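Local coordinates for vivid PAS protein VVD (Neurospora crassa, PDB 3D72), which probably works as a blue-light photoreceptor of the LOV type in circadian signalling, holding FAD and forming a rapidly exchanging dimer after light activation, at residues 61-66 with 74-79; 37-42 with 48-53. The protein carries 1 engineered substitution. One frame throughout, in Å; residues are numbered along the deposited sequence.

Interaction 1. Residues 61-66 with 74-79. With FAD (flavin-adenine dinucleotide), chain C.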
loop_
_atom_site.group_PDB
_atom_site.type_symbol
_atom_site.label_atom_id
_atom_site.label_comp_id
_atom_site.label_asym_id
_atom_site.label_seq_id
_atom_site.Cartn_x
_atom_site.Cartn_y
_atom_site.Cartn_z
ATOM N N THR A 61 13.649 -18.591 -3.914
ATOM C CA THR A 61 15.055 -18.815 -4.240
ATOM C C THR A 61 15.785 -19.864 -3.416
ATOM O O THR A 61 16.835 -20.355 -3.832
ATOM C CB THR A 61 15.857 -17.494 -4.151
ATOM O OG1 THR A 61 15.881 -17.031 -2.793
ATOM C CG2 THR A 61 15.231 -16.429 -5.038
ATOM N N GLY A 62 15.247 -20.193 -2.245
ATOM C CA GLY A 62 15.878 -21.185 -1.390
ATOM C C GLY A 62 16.978 -20.641 -0.495
ATOM O O GLY A 62 17.589 -21.391 0.270
ATOM N N TYR A 63 17.245 -19.342 -0.599
ATOM C CA TYR A 63 18.276 -18.696 0.211
ATOM C C TYR A 63 17.663 -18.087 1.469
ATOM O O TYR A 63 16.481 -17.778 1.493
ATOM C CB TYR A 63 18.974 -17.594 -0.594
ATOM C CG TYR A 63 19.871 -18.093 -1.709
ATOM C CD1 TYR A 63 19.407 -18.200 -3.025
ATOM C CD2 TYR A 63 21.197 -18.440 -1.450
ATOM C CE1 TYR A 63 20.248 -18.629 -4.050
ATOM C CE2 TYR A 63 22.035 -18.876 -2.461
ATOM C CZ TYR A 63 21.561 -18.969 -3.758
ATOM O OH TYR A 63 22.414 -19.397 -4.753
ATOM N N SER A 64 18.470 -17.917 2.511
ATOM C CA SER A 64 17.994 -17.333 3.766
ATOM C C SER A 64 18.274 -15.831 3.789
ATOM O O SER A 64 18.996 -15.315 2.937
ATOM C CB SER A 64 18.718 -17.982 4.948
ATOM O OG SER A 64 20.101 -17.679 4.889
ATOM N N ASN A 65 17.700 -15.132 4.767
ATOM C CA ASN A 65 17.925 -13.697 4.900
ATOM C C ASN A 65 19.419 -13.409 5.019
ATOM O O ASN A 65 19.938 -12.497 4.373
ATOM C CB ASN A 65 17.217 -13.153 6.145
ATOM C CG ASN A 65 15.992 -12.333 5.811
ATOM O OD1 ASN A 65 16.057 -11.390 5.023
ATOM N ND2 ASN A 65 14.862 -12.685 6.415
ATOM N N ALA A 66 20.105 -14.193 5.846
ATOM C CA ALA A 66 21.537 -14.021 6.061
ATOM C C ALA A 66 22.343 -14.177 4.778
ATOM O O ALA A 66 23.379 -13.538 4.603
ATOM C CB ALA A 66 22.028 -15.019 7.102
ATOM N N ARG A 74 22.515 -9.928 -8.360
ATOM C CA ARG A 74 23.026 -10.677 -9.507
ATOM C C ARG A 74 23.515 -12.078 -9.154
ATOM O O ARG A 74 23.713 -12.896 -10.053
ATOM C CB ARG A 74 24.153 -9.909 -10.217
ATOM C CG ARG A 74 25.459 -9.845 -9.440
ATOM C CD ARG A 74 26.583 -9.251 -10.297
ATOM N NE ARG A 74 26.459 -7.805 -10.468
ATOM C CZ ARG A 74 26.799 -6.902 -9.553
ATOM N NH1 ARG A 74 26.642 -5.607 -9.809
ATOM N NH2 ARG A 74 27.312 -7.285 -8.393
ATOM N N PHE A 75 23.701 -12.373 -7.868
ATOM C CA PHE A 75 24.177 -13.707 -7.490
ATOM C C PHE A 75 23.227 -14.811 -7.949
ATOM O O PHE A 75 23.629 -15.957 -8.080
ATOM C CB PHE A 75 24.404 -13.810 -5.972
ATOM C CG PHE A 75 23.142 -13.812 -5.155
ATOM C CD1 PHE A 75 22.426 -14.991 -4.948
ATOM C CD2 PHE A 75 22.673 -12.634 -4.573
ATOM C CE1 PHE A 75 21.263 -14.997 -4.185
ATOM C CE2 PHE A 75 21.508 -12.636 -3.808
ATOM C CZ PHE A 75 20.804 -13.813 -3.610
ATOM N N LEU A 76 21.967 -14.462 -8.196
ATOM C CA LEU A 76 20.989 -15.448 -8.643
ATOM C C LEU A 76 21.269 -15.895 -10.075
ATOM O O LEU A 76 20.700 -16.879 -10.543
ATOM C CB LEU A 76 19.563 -14.872 -8.567
ATOM C CG LEU A 76 18.974 -14.630 -7.171
ATOM C CD1 LEU A 76 17.603 -13.972 -7.296
ATOM C CD2 LEU A 76 18.851 -15.949 -6.429
ATOM N N GLN A 77 22.141 -15.173 -10.772
ATOM C CA GLN A 77 22.443 -15.507 -12.157
ATOM C C GLN A 77 23.379 -16.688 -12.342
ATOM O O GLN A 77 23.661 -17.083 -13.471
ATOM C CB GLN A 77 22.980 -14.268 -12.871
ATOM C CG GLN A 77 21.881 -13.239 -13.140
ATOM C CD GLN A 77 22.400 -11.827 -13.216
ATOM O OE1 GLN A 77 23.564 -11.594 -13.565
ATOM N NE2 GLN A 77 21.531 -10.861 -12.904
ATOM N N SER A 78 23.834 -17.260 -11.235
ATOM C CA SER A 78 24.728 -18.415 -11.287
ATOM C C SER A 78 24.250 -19.506 -10.334
ATOM O O SER A 78 23.796 -19.226 -9.227
ATOM C CB SER A 78 26.152 -18.004 -10.915
ATOM O OG SER A 78 27.042 -19.100 -11.051
ATOM N N PRO A 79 24.352 -20.778 -10.751
ATOM C CA PRO A 79 23.910 -21.866 -9.879
ATOM C C PRO A 79 24.767 -22.020 -8.629
ATOM O O PRO A 79 24.387 -22.714 -7.688
ATOM C CB PRO A 79 23.970 -23.091 -10.793
ATOM C CG PRO A 79 25.049 -22.742 -11.762
ATOM C CD PRO A 79 24.781 -21.289 -12.065
HETATM P PA FAD C . 27.124 -5.811 -15.216
HETATM O O1A FAD C . 27.777 -6.665 -14.186
HETATM O O2A FAD C . 27.818 -4.563 -15.614
HETATM O O5B FAD C . 26.844 -6.712 -16.491
HETATM C C5B FAD C . 26.243 -6.217 -17.704
HETATM C C4B FAD C . 26.392 -7.301 -18.767
HETATM O O4B FAD C . 25.850 -6.767 -19.988
HETATM C C3B FAD C . 27.842 -7.746 -19.056
HETATM O O3B FAD C . 28.057 -9.130 -18.960
HETATM C C2B FAD C . 28.163 -7.194 -20.441
HETATM O O2B FAD C . 28.950 -7.988 -21.290
HETATM C C1B FAD C . 26.809 -6.823 -21.053
HETATM N N9A FAD C . 26.779 -5.520 -21.690
HETATM C C8A FAD C . 27.021 -4.300 -21.120
HETATM N N7A FAD C . 26.933 -3.287 -21.951
HETATM C C5A FAD C . 26.637 -3.887 -23.163
HETATM C C6A FAD C . 26.406 -3.336 -24.473
HETATM N N6A FAD C . 26.484 -2.023 -24.708
HETATM N N1A FAD C . 26.122 -4.196 -25.492
HETATM C C2A FAD C . 26.053 -5.528 -25.220
HETATM N N3A FAD C . 26.240 -6.156 -24.036
HETATM C C4A FAD C . 26.544 -5.233 -23.024
HETATM N N1 FAD C . 18.852 -9.819 -11.072
HETATM C C2 FAD C . 18.512 -11.131 -11.128
HETATM O O2 FAD C . 19.112 -11.945 -11.853
HETATM N N3 FAD C . 17.433 -11.597 -10.359
HETATM C C4 FAD C . 16.668 -10.813 -9.494
HETATM O O4 FAD C . 15.718 -11.327 -8.861
HETATM C C4X FAD C . 17.021 -9.448 -9.452
HETATM N N5 FAD C . 16.306 -8.591 -8.595
HETATM C C5X FAD C . 16.676 -7.258 -8.562
HETATM C C6 FAD C . 15.963 -6.370 -7.699
HETATM C C7 FAD C . 16.299 -5.042 -7.589
HETATM C C7M FAD C . 15.453 -4.172 -6.650
HETATM C C8 FAD C . 17.408 -4.522 -8.302
HETATM C C8M FAD C . 17.846 -3.075 -8.206
HETATM C C9 FAD C . 18.138 -5.397 -9.185
HETATM C C9A FAD C . 17.802 -6.755 -9.324
HETATM N N10 FAD C . 18.506 -7.668 -10.209
HETATM C C10 FAD C . 18.143 -8.997 -10.226
HETATM C "C1'" FAD C . 19.624 -7.227 -11.090
HETATM C "C2'" FAD C . 21.042 -7.163 -10.579
HETATM O "O2'" FAD C . 21.020 -6.712 -9.220
HETATM C "C3'" FAD C . 21.832 -6.236 -11.532
HETATM O "O3'" FAD C . 21.237 -4.939 -11.503
HETATM C "C4'" FAD C . 21.836 -6.749 -13.011
HETATM O "O4'" FAD C . 22.537 -7.976 -13.076
HETATM C "C5'" FAD C . 22.461 -5.745 -13.994
HETATM O "O5'" FAD C . 23.512 -4.984 -13.377
HETATM P P FAD C . 24.996 -5.528 -13.227
HETATM O O1P FAD C . 25.641 -4.662 -12.237
HETATM O O2P FAD C . 24.991 -6.980 -12.920
HETATM O O3P FAD C . 25.723 -5.321 -14.642
HETATM O O HOH W 1 21.817 -18.614 -7.251
#
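F75 presents an edge to one face of the Y63 ring, a T-shaped pair with planes at 80° and centroids 5.2 Å apart, and R71 makes a cation-pi contact with F75. The touching atom is F75 CE1, which sits toward the rim of that face, 3.8 Å from Y63 CE1; at the tyrosine's own edge, in plane, lies T61 CB. L76 CD2 reaches the same ring obliquely and meets T61 CG2 at 3.9 Å, the two side chains crossing at about a right angle. Beyond the ring, Y63 OH is 2.7 Å from a water that donates to S78 O, bridging the segments.

The R74 guanidinium and the Q77 amide both bind FAD. The R74 chain bends at chi3 (75°) and sets its guanidinium edge-on to a phosphate of FAD: R74 NE donates to FAD O2P at 3.0 Å and R74 NH1 to FAD O1P at 2.8 Å, while NH2 pairs with D47. A leucine here has no N-H to offer, and would probably leave these two phosphate oxygens less firmly held and D47 without its salt-bridge mate. Q77 NE2 donates to FAD O2 (2.9 Å) and O4' (3.1 Å), joining isoalloxazine and ribityl chain, and R89 holds its OE1.

T61 closes helix 55-61, its OG1 bonded to F57 O. V68 of helix 65-68 touches the Y63 and F75 side chains, and the 3-10 segment lies against strand 110-117 through L76 and Q77 on N116.

Interaction 2. Residues 37-42 with 48-53. With FAD (flavin-adenine dinucleotide), chain C.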
loop_
_atom_site.group_PDB
_atom_site.type_symbol
_atom_site.label_atom_id
_atom_site.label_comp_id
_atom_site.label_asym_id
_atom_site.label_seq_id
_atom_site.Cartn_x
_atom_site.Cartn_y
_atom_site.Cartn_z
ATOM N N ALA A 37 6.668 -12.056 -3.701
ATOM C CA ALA A 37 8.125 -12.141 -3.638
ATOM C C ALA A 37 8.668 -10.769 -4.027
ATOM O O ALA A 37 8.441 -10.284 -5.133
ATOM C CB ALA A 37 8.647 -13.208 -4.598
ATOM N N LEU A 38 9.373 -10.126 -3.110
ATOM C CA LEU A 38 9.911 -8.809 -3.414
ATOM C C LEU A 38 11.167 -8.555 -2.628
ATOM O O LEU A 38 11.424 -9.215 -1.628
ATOM C CB LEU A 38 8.894 -7.707 -3.089
ATOM C CG LEU A 38 8.472 -7.449 -1.639
ATOM C CD1 LEU A 38 9.543 -6.638 -0.907
ATOM C CD2 LEU A 38 7.151 -6.674 -1.628
ATOM N N ILE A 39 11.956 -7.612 -3.117
ATOM C CA ILE A 39 13.169 -7.204 -2.417
ATOM C C ILE A 39 13.347 -5.705 -2.591
ATOM O O ILE A 39 12.825 -5.105 -3.527
ATOM C CB ILE A 39 14.437 -7.943 -2.917
ATOM C CG1 ILE A 39 14.731 -7.604 -4.376
ATOM C CG2 ILE A 39 14.254 -9.439 -2.749
ATOM C CD1 ILE A 39 16.074 -8.156 -4.847
ATOM N N LEU A 40 14.062 -5.086 -1.661
ATOM C CA LEU A 40 14.325 -3.660 -1.737
ATOM C C LEU A 40 15.842 -3.520 -1.728
ATOM O O LEU A 40 16.511 -4.147 -0.900
ATOM C CB LEU A 40 13.750 -2.929 -0.518
ATOM C CG LEU A 40 13.794 -1.399 -0.639
ATOM C CD1 LEU A 40 12.640 -0.914 -1.524
ATOM C CD2 LEU A 40 13.677 -0.776 0.748
ATOM N N CYS A 41 16.371 -2.740 -2.667
ATOM C CA CYS A 41 17.808 -2.507 -2.766
ATOM C C CYS A 41 18.104 -1.035 -2.556
ATOM O O CYS A 41 17.304 -0.168 -2.929
ATOM C CB CYS A 41 18.340 -2.959 -4.124
ATOM S SG CYS A 41 18.142 -4.736 -4.412
ATOM N N ASP A 42 19.260 -0.752 -1.962
ATOM C CA ASP A 42 19.653 0.626 -1.678
ATOM C C ASP A 42 20.501 1.194 -2.820
ATOM O O ASP A 42 21.644 0.800 -3.019
ATOM C CB ASP A 42 20.445 0.670 -0.374
ATOM C CG ASP A 42 20.550 2.067 0.194
ATOM O OD1 ASP A 42 20.546 3.023 -0.597
ATOM O OD2 ASP A 42 20.654 2.209 1.432
ATOM N N THR A 48 24.472 -1.350 -5.078
ATOM C CA THR A 48 23.026 -1.514 -4.898
ATOM C C THR A 48 22.632 -2.791 -4.154
ATOM O O THR A 48 21.974 -3.684 -4.707
ATOM C CB THR A 48 22.343 -1.494 -6.290
ATOM O OG1 THR A 48 22.957 -0.471 -7.095
ATOM C CG2 THR A 48 20.866 -1.213 -6.158
ATOM N N PRO A 49 23.005 -2.889 -2.873
ATOM C CA PRO A 49 22.694 -4.068 -2.064
ATOM C C PRO A 49 21.246 -4.279 -1.628
ATOM O O PRO A 49 20.503 -3.323 -1.423
ATOM C CB PRO A 49 23.609 -3.886 -0.861
ATOM C CG PRO A 49 23.573 -2.410 -0.655
ATOM C CD PRO A 49 23.721 -1.875 -2.071
ATOM N N ILE A 50 20.869 -5.547 -1.483
ATOM C CA ILE A 50 19.551 -5.908 -0.998
ATOM C C ILE A 50 19.529 -5.546 0.482
ATOM O O ILE A 50 20.404 -5.967 1.240
ATOM C CB ILE A 50 19.299 -7.431 -1.120
ATOM C CG1 ILE A 50 19.287 -7.845 -2.595
ATOM C CG2 ILE A 50 18.002 -7.802 -0.440
ATOM C CD1 ILE A 50 19.320 -9.347 -2.803
ATOM N N VAL A 51 18.546 -4.757 0.894
ATOM C CA VAL A 51 18.441 -4.364 2.301
ATOM C C VAL A 51 17.164 -4.932 2.923
ATOM O O VAL A 51 16.944 -4.832 4.130
ATOM C CB VAL A 51 18.495 -2.813 2.481
ATOM C CG1 VAL A 51 19.875 -2.299 2.099
ATOM C CG2 VAL A 51 17.434 -2.134 1.634
ATOM N N TYR A 52 16.310 -5.522 2.087
ATOM C CA TYR A 52 15.081 -6.160 2.556
ATOM C C TYR A 52 14.644 -7.234 1.575
ATOM O O TYR A 52 14.675 -7.015 0.372
ATOM C CB TYR A 52 13.932 -5.157 2.706
ATOM C CG TYR A 52 12.648 -5.824 3.156
ATOM C CD1 TYR A 52 11.728 -6.326 2.233
ATOM C CD2 TYR A 52 12.393 -6.019 4.508
ATOM C CE1 TYR A 52 10.588 -7.012 2.655
ATOM C CE2 TYR A 52 11.262 -6.701 4.936
ATOM C CZ TYR A 52 10.368 -7.194 4.009
ATOM O OH TYR A 52 9.267 -7.879 4.461
ATOM N N ALA A 53 14.241 -8.391 2.098
ATOM C CA ALA A 53 13.767 -9.488 1.255
ATOM C C ALA A 53 12.522 -10.087 1.890
ATOM O O ALA A 53 12.506 -10.400 3.080
ATOM C CB ALA A 53 14.851 -10.556 1.101
HETATM P PA FAD C . 27.124 -5.811 -15.216
HETATM O O1A FAD C . 27.777 -6.665 -14.186
HETATM O O2A FAD C . 27.818 -4.563 -15.614
HETATM O O5B FAD C . 26.844 -6.712 -16.491
HETATM C C5B FAD C . 26.243 -6.217 -17.704
HETATM C C4B FAD C . 26.392 -7.301 -18.767
HETATM O O4B FAD C . 25.850 -6.767 -19.988
HETATM C C3B FAD C . 27.842 -7.746 -19.056
HETATM O O3B FAD C . 28.057 -9.130 -18.960
HETATM C C2B FAD C . 28.163 -7.194 -20.441
HETATM O O2B FAD C . 28.950 -7.988 -21.290
HETATM C C1B FAD C . 26.809 -6.823 -21.053
HETATM N N9A FAD C . 26.779 -5.520 -21.690
HETATM C C8A FAD C . 27.021 -4.300 -21.120
HETATM N N7A FAD C . 26.933 -3.287 -21.951
HETATM C C5A FAD C . 26.637 -3.887 -23.163
HETATM C C6A FAD C . 26.406 -3.336 -24.473
HETATM N N6A FAD C . 26.484 -2.023 -24.708
HETATM N N1A FAD C . 26.122 -4.196 -25.492
HETATM C C2A FAD C . 26.053 -5.528 -25.220
HETATM N N3A FAD C . 26.240 -6.156 -24.036
HETATM C C4A FAD C . 26.544 -5.233 -23.024
HETATM N N1 FAD C . 18.852 -9.819 -11.072
HETATM C C2 FAD C . 18.512 -11.131 -11.128
HETATM O O2 FAD C . 19.112 -11.945 -11.853
HETATM N N3 FAD C . 17.433 -11.597 -10.359
HETATM C C4 FAD C . 16.668 -10.813 -9.494
HETATM O O4 FAD C . 15.718 -11.327 -8.861
HETATM C C4X FAD C . 17.021 -9.448 -9.452
HETATM N N5 FAD C . 16.306 -8.591 -8.595
HETATM C C5X FAD C . 16.676 -7.258 -8.562
HETATM C C6 FAD C . 15.963 -6.370 -7.699
HETATM C C7 FAD C . 16.299 -5.042 -7.589
HETATM C C7M FAD C . 15.453 -4.172 -6.650
HETATM C C8 FAD C . 17.408 -4.522 -8.302
HETATM C C8M FAD C . 17.846 -3.075 -8.206
HETATM C C9 FAD C . 18.138 -5.397 -9.185
HETATM C C9A FAD C . 17.802 -6.755 -9.324
HETATM N N10 FAD C . 18.506 -7.668 -10.209
HETATM C C10 FAD C . 18.143 -8.997 -10.226
HETATM C "C1'" FAD C . 19.624 -7.227 -11.090
HETATM C "C2'" FAD C . 21.042 -7.163 -10.579
HETATM O "O2'" FAD C . 21.020 -6.712 -9.220
HETATM C "C3'" FAD C . 21.832 -6.236 -11.532
HETATM O "O3'" FAD C . 21.237 -4.939 -11.503
HETATM C "C4'" FAD C . 21.836 -6.749 -13.011
HETATM O "O4'" FAD C . 22.537 -7.976 -13.076
HETATM C "C5'" FAD C . 22.461 -5.745 -13.994
HETATM O "O5'" FAD C . 23.512 -4.984 -13.377
HETATM P P FAD C . 24.996 -5.528 -13.227
HETATM O O1P FAD C . 25.641 -4.662 -12.237
HETATM O O2P FAD C . 24.991 -6.980 -12.920
HETATM O O3P FAD C . 25.723 -5.321 -14.642
#
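L40 pairs with both V51 and Y52, and this classic beta bulge sets the geometry of an antiparallel hairpin whose strand axes approach to 4.5 Å at 161°. The evidence is the double acceptor L40 O, which takes V51 N at 2.8 Å and, less directly, Y52 N at 3.3 Å. V51 has the near-helical psi (-8°) expected at the first bulge position. Before the bulge, I39 and A53 form a non-hydrogen-bonded pair, and L40 N donates to Y52 O at 2.9 Å. Past it the register has moved by one: C41 faces I50 as a non-hydrogen-bonded pair, and D42 N reaches P49 O at 2.9 Å.

Two branches on the I39, C41, I50 and A53 face meet the flavin. I39 CG1 stands between its backbone N and carbonyl carbon (chi1 64°), and the extended chain beyond brings CD1 to 3.4 Å from FAD C6. C41 SG lies 3.5 Å from the methyl C7M of FAD. I50 CG1 packs against both SG and I39 CD1, so the second strand backs the residues that touch the ring. On the reverse face L40 CB meets Y52 CB, and L38 CD1 comes to the edge of the tyrosine ring, 3.7 Å from Y52 CE1. V51 CG1 rests on D42 CB, whose carboxylate is bound by R141, K44 N and Q45.

Helix 12-21 covers the reverse face, I12 touching L40 and Y52 and L16 touching L38. M1 of the second subunit also packs on Y52. Strand 38-42 is itself flanked by strand 140-146, through backbone bonds of I39 with G145 and C41 with S143, while F57 and L58 of helix 55-61 meet I39 and A53 on the flavin side.

Overall arrangement
Interaction 2 closes before interaction 1 opens along the chain, with helix 55-61 leading from one to the other, and all four segments belong to the PAS domain. Their centres are about 12 Å apart, and they meet where F75 CE2 packs 4.1 Å from I50 CD1. The hairpin of interaction 2 forms one edge of the five-stranded antiparallel sheet, with 50-53 outermost in this chain, whereas 74-79 lies in the loop that covers FAD, with 61-66 packed against it. Both interactions touch the cofactor: 37-42 meets the dimethylbenzene end of its isoalloxazine, and 74-79 binds the pyrimidine end, ribityl chain and phosphate, consistent with a LOV pocket built between sheet and helical cover.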